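Long-range contact in uncharacterized tRNA/rRNA methyltransferase HI_0380 (Haemophilus influenzae, PDB 3ILK), which probably binds RNA and methylates it with S-adenosyl-L-methionine as methyl donor, as expected of a TrmH-family enzyme of the SPOUT clan: residues I111-E116 and L143-A148. Residues are numbered along the deposited sequence; the frame is centred on the assembly and turned at random.
Sequences IVFGRE and LNLAMA. With EDO (1,2-ethanediol), chain C.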
ATOM      1  N   ILE A 111       7.552 -20.454  11.173  1.00 21.79           N
ATOM      2  CA  ILE A 111       6.161 -20.287  10.839  1.00 19.50           C
ATOM      3  C   ILE A 111       5.703 -21.510  10.065  1.00 21.08           C
ATOM      4  O   ILE A 111       6.246 -21.792   9.008  1.00 21.20           O
ATOM      5  CB  ILE A 111       5.956 -18.981  10.068  1.00 20.07           C
ATOM      6  CG1 ILE A 111       6.656 -17.811  10.842  1.00 19.26           C
ATOM      7  CG2 ILE A 111       4.482 -18.721   9.891  1.00 18.40           C
ATOM      8  CD1 ILE A 111       6.681 -16.515  10.049  1.00 23.36           C
ATOM      9  N   VAL A 112       4.660 -22.186  10.575  1.00 21.24           N
ATOM     10  CA  VAL A 112       4.256 -23.488  10.113  1.00 21.37           C
ATOM     11  C   VAL A 112       2.942 -23.303   9.413  1.00 22.52           C
ATOM     12  O   VAL A 112       1.996 -22.765   9.985  1.00 23.70           O
ATOM     13  CB  VAL A 112       4.137 -24.554  11.286  1.00 21.36           C
ATOM     14  CG1 VAL A 112       3.908 -25.983  10.705  1.00 21.13           C
ATOM     15  CG2 VAL A 112       5.446 -24.520  12.189  1.00 18.20           C
ATOM     16  N   PHE A 113       2.930 -23.755   8.169  1.00 22.38           N
ATOM     17  CA  PHE A 113       1.779 -23.756   7.276  1.00 23.08           C
ATOM     18  C   PHE A 113       1.221 -25.153   7.249  1.00 24.70           C
ATOM     19  O   PHE A 113       1.885 -26.111   6.763  1.00 25.94           O
ATOM     20  CB  PHE A 113       2.202 -23.250   5.890  1.00 21.05           C
ATOM     21  CG  PHE A 113       2.612 -21.786   5.888  1.00 22.12           C
ATOM     22  CD1 PHE A 113       3.895 -21.394   6.315  1.00 20.36           C
ATOM     23  CD2 PHE A 113       1.713 -20.807   5.476  1.00 18.89           C
ATOM     24  CE1 PHE A 113       4.267 -20.045   6.320  1.00 25.59           C
ATOM     25  CE2 PHE A 113       2.068 -19.465   5.499  1.00 22.17           C
ATOM     26  CZ  PHE A 113       3.345 -19.081   5.933  1.00 20.84           C
ATOM     27  N   GLY A 114      -0.009 -25.290   7.770  1.00 24.94           N
ATOM     28  CA  GLY A 114      -0.601 -26.609   7.924  1.00 23.46           C
ATOM     29  C   GLY A 114      -1.165 -26.957   6.585  1.00 25.17           C
ATOM     30  O   GLY A 114      -1.180 -26.123   5.674  1.00 23.07           O
ATOM     31  N   ARG A 115      -1.614 -28.195   6.463  1.00 26.11           N
ATOM     32  CA  ARG A 115      -2.256 -28.685   5.268  1.00 28.82           C
ATOM     33  C   ARG A 115      -3.515 -27.897   4.875  1.00 29.74           C
ATOM     34  O   ARG A 115      -4.378 -27.599   5.716  1.00 28.63           O
ATOM     35  CB  ARG A 115      -2.642 -30.137   5.509  1.00 29.78           C
ATOM     36  CG  ARG A 115      -1.485 -31.013   5.973  1.00 35.22           C
ATOM     37  CD  ARG A 115      -1.925 -32.126   6.983  1.00 40.65           C
ATOM     38  NE  ARG A 115      -1.678 -31.631   8.346  1.00 46.02           N
ATOM     39  CZ  ARG A 115      -0.901 -32.221   9.259  1.00 43.09           C
ATOM     40  NH1 ARG A 115      -0.745 -31.658  10.426  1.00 32.69           N
ATOM     41  NH2 ARG A 115      -0.271 -33.360   9.006  1.00 46.91           N
ATOM     42  N   GLU A 116      -3.627 -27.603   3.573  1.00 30.70           N
ATOM     43  CA  GLU A 116      -4.797 -26.969   2.986  1.00 31.53           C
ATOM     44  C   GLU A 116      -6.070 -27.758   3.388  1.00 31.03           C
ATOM     45  O   GLU A 116      -6.100 -28.975   3.326  1.00 31.66           O
ATOM     46  CB  GLU A 116      -4.611 -26.949   1.458  1.00 33.42           C
ATOM     47  CG  GLU A 116      -5.099 -25.674   0.735  1.00 36.86           C
ATOM     48  CD  GLU A 116      -4.543 -25.549  -0.686  1.00 38.70           C
ATOM     49  OE1 GLU A 116      -3.293 -25.397  -0.856  1.00 33.76           O
ATOM     50  OE2 GLU A 116      -5.377 -25.588  -1.647  1.00 43.19           O
ATOM     51  N   LEU A 143      -7.023 -19.784   1.558  1.00 34.90           N
ATOM     52  CA  LEU A 143      -5.909 -19.419   0.713  1.00 33.68           C
ATOM     53  C   LEU A 143      -5.264 -20.737   0.313  1.00 33.51           C
ATOM     54  O   LEU A 143      -5.157 -21.665   1.135  1.00 33.61           O
ATOM     55  CB  LEU A 143      -4.913 -18.599   1.515  1.00 34.67           C
ATOM     56  CG  LEU A 143      -5.210 -17.171   2.053  1.00 35.09           C
ATOM     57  CD1 LEU A 143      -4.806 -16.177   0.985  1.00 36.05           C
ATOM     58  CD2 LEU A 143      -6.657 -16.897   2.550  1.00 29.88           C
ATOM     59  N   ASN A 144      -4.839 -20.877  -0.928  1.00 32.05           N
ATOM     60  CA  ASN A 144      -3.956 -22.016  -1.127  1.00 31.92           C
ATOM     61  C   ASN A 144      -2.562 -21.693  -0.521  1.00 31.20           C
ATOM     62  O   ASN A 144      -2.261 -20.539  -0.129  1.00 30.16           O
ATOM     63  CB  ASN A 144      -3.891 -22.445  -2.574  1.00 31.19           C
ATOM     64  CG  ASN A 144      -2.925 -21.642  -3.346  1.00 33.12           C
ATOM     65  OD1 ASN A 144      -2.222 -20.775  -2.795  1.00 30.05           O
ATOM     66  ND2 ASN A 144      -2.834 -21.934  -4.630  1.00 26.85           N
ATOM     67  N   LEU A 145      -1.718 -22.712  -0.474  1.00 29.54           N
ATOM     68  CA  LEU A 145      -0.458 -22.652   0.240  1.00 28.95           C
ATOM     69  C   LEU A 145       0.437 -21.441  -0.138  1.00 27.40           C
ATOM     70  O   LEU A 145       0.848 -20.640   0.712  1.00 27.08           O
ATOM     71  CB  LEU A 145       0.272 -24.007   0.053  1.00 28.27           C
ATOM     72  CG  LEU A 145       1.490 -24.247   0.942  1.00 31.51           C
ATOM     73  CD1 LEU A 145       1.138 -23.973   2.390  1.00 31.86           C
ATOM     74  CD2 LEU A 145       1.985 -25.701   0.806  1.00 31.84           C
ATOM     75  N   ALA A 146       0.734 -21.341  -1.418  1.00 26.92           N
ATOM     76  CA  ALA A 146       1.544 -20.277  -1.998  1.00 27.57           C
ATOM     77  C   ALA A 146       0.965 -18.890  -1.691  1.00 26.91           C
ATOM     78  O   ALA A 146       1.729 -17.983  -1.434  1.00 27.84           O
ATOM     79  CB  ALA A 146       1.621 -20.456  -3.513  1.00 28.03           C
HETATM   80  N   MSE A 147      -0.359 -18.748  -1.757  1.00 26.21           N
HETATM   81  CA  MSE A 147      -1.041 -17.483  -1.459  1.00 27.21           C
HETATM   82  C   MSE A 147      -0.754 -17.144   0.003  1.00 25.59           C
HETATM   83  O   MSE A 147      -0.385 -16.006   0.315  1.00 25.32           O
HETATM   84  CB  MSE A 147      -2.572 -17.604  -1.690  1.00 27.63           C
HETATM   85  CG  MSE A 147      -3.023 -17.742  -3.132  1.00 32.84           C
HETATM   86 SE   MSE A 147      -4.944 -18.320  -3.405  0.55 39.58          SE
HETATM   87  CE  MSE A 147      -5.014 -17.905  -5.375  1.00 35.67           C
ATOM     88  N   ALA A 148      -0.874 -18.142   0.893  1.00 23.73           N
ATOM     89  CA  ALA A 148      -0.652 -17.884   2.298  1.00 24.98           C
ATOM     90  C   ALA A 148       0.798 -17.473   2.605  1.00 23.87           C
ATOM     91  O   ALA A 148       1.041 -16.559   3.405  1.00 23.08           O
ATOM     92  CB  ALA A 148      -1.123 -19.064   3.173  1.00 24.39           C
TER
HETATM   93  C1  EDO C 242      -1.517 -23.165   4.996  1.00 55.20           C
HETATM   94  O1  EDO C 242      -1.990 -21.883   5.454  1.00 60.30           O
HETATM   95  C2  EDO C 242      -2.426 -23.725   3.881  1.00 57.47           C
HETATM   96  O2  EDO C 242      -3.337 -22.718   3.412  1.00 58.15           O
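The ring of Phe-113 meets Ala-148 at its edge: CE2 is 3.7 Å from Ala-148 O and also packs on Ala-148 CB, with O1 of a bound 1,2-ethanediol also near the ring plane. The arrangement illustrates how a SPOUT methyltransferase probably frames its cofactor pocket: the end of a central strand of the parallel sheet, 109-113, faces the start of helix 145-169, and Gly-114 and Leu-143 are S-adenosyl-L-methionine-binding positions by similarity. Leu-145 comes in obliquely, its CG anti to the backbone N, which carries CD1 to within 3.7 Å of Phe-113 CB. Beyond the two segments, Val-149 and Val-152 of the same helix also pack on Phe-113. The diol, probably from the crystallisation liquor, sits between the segments, its C1 3.1 Å from Gly-114 O and its O2 weakly hydrogen-bonded to Leu-143 O.

Closer to solvent, the carboxylate of Glu-116 lies alongside the Asn-144 side chain, pointing the same way, the two planes 42° apart. Its OE1 accepts from Leu-145 N at 3.1 Å, met 53° out of the carboxylate plane, which would place a negative charge near the positive end of the helix dipole. OE2 has a long, weak ion pair with Arg-26 of the second subunit. Asn-144 is the N-cap: its OD1 receives Met-147 N at 2.9 Å, the donor lying nearly in line with the C=O bond (174°).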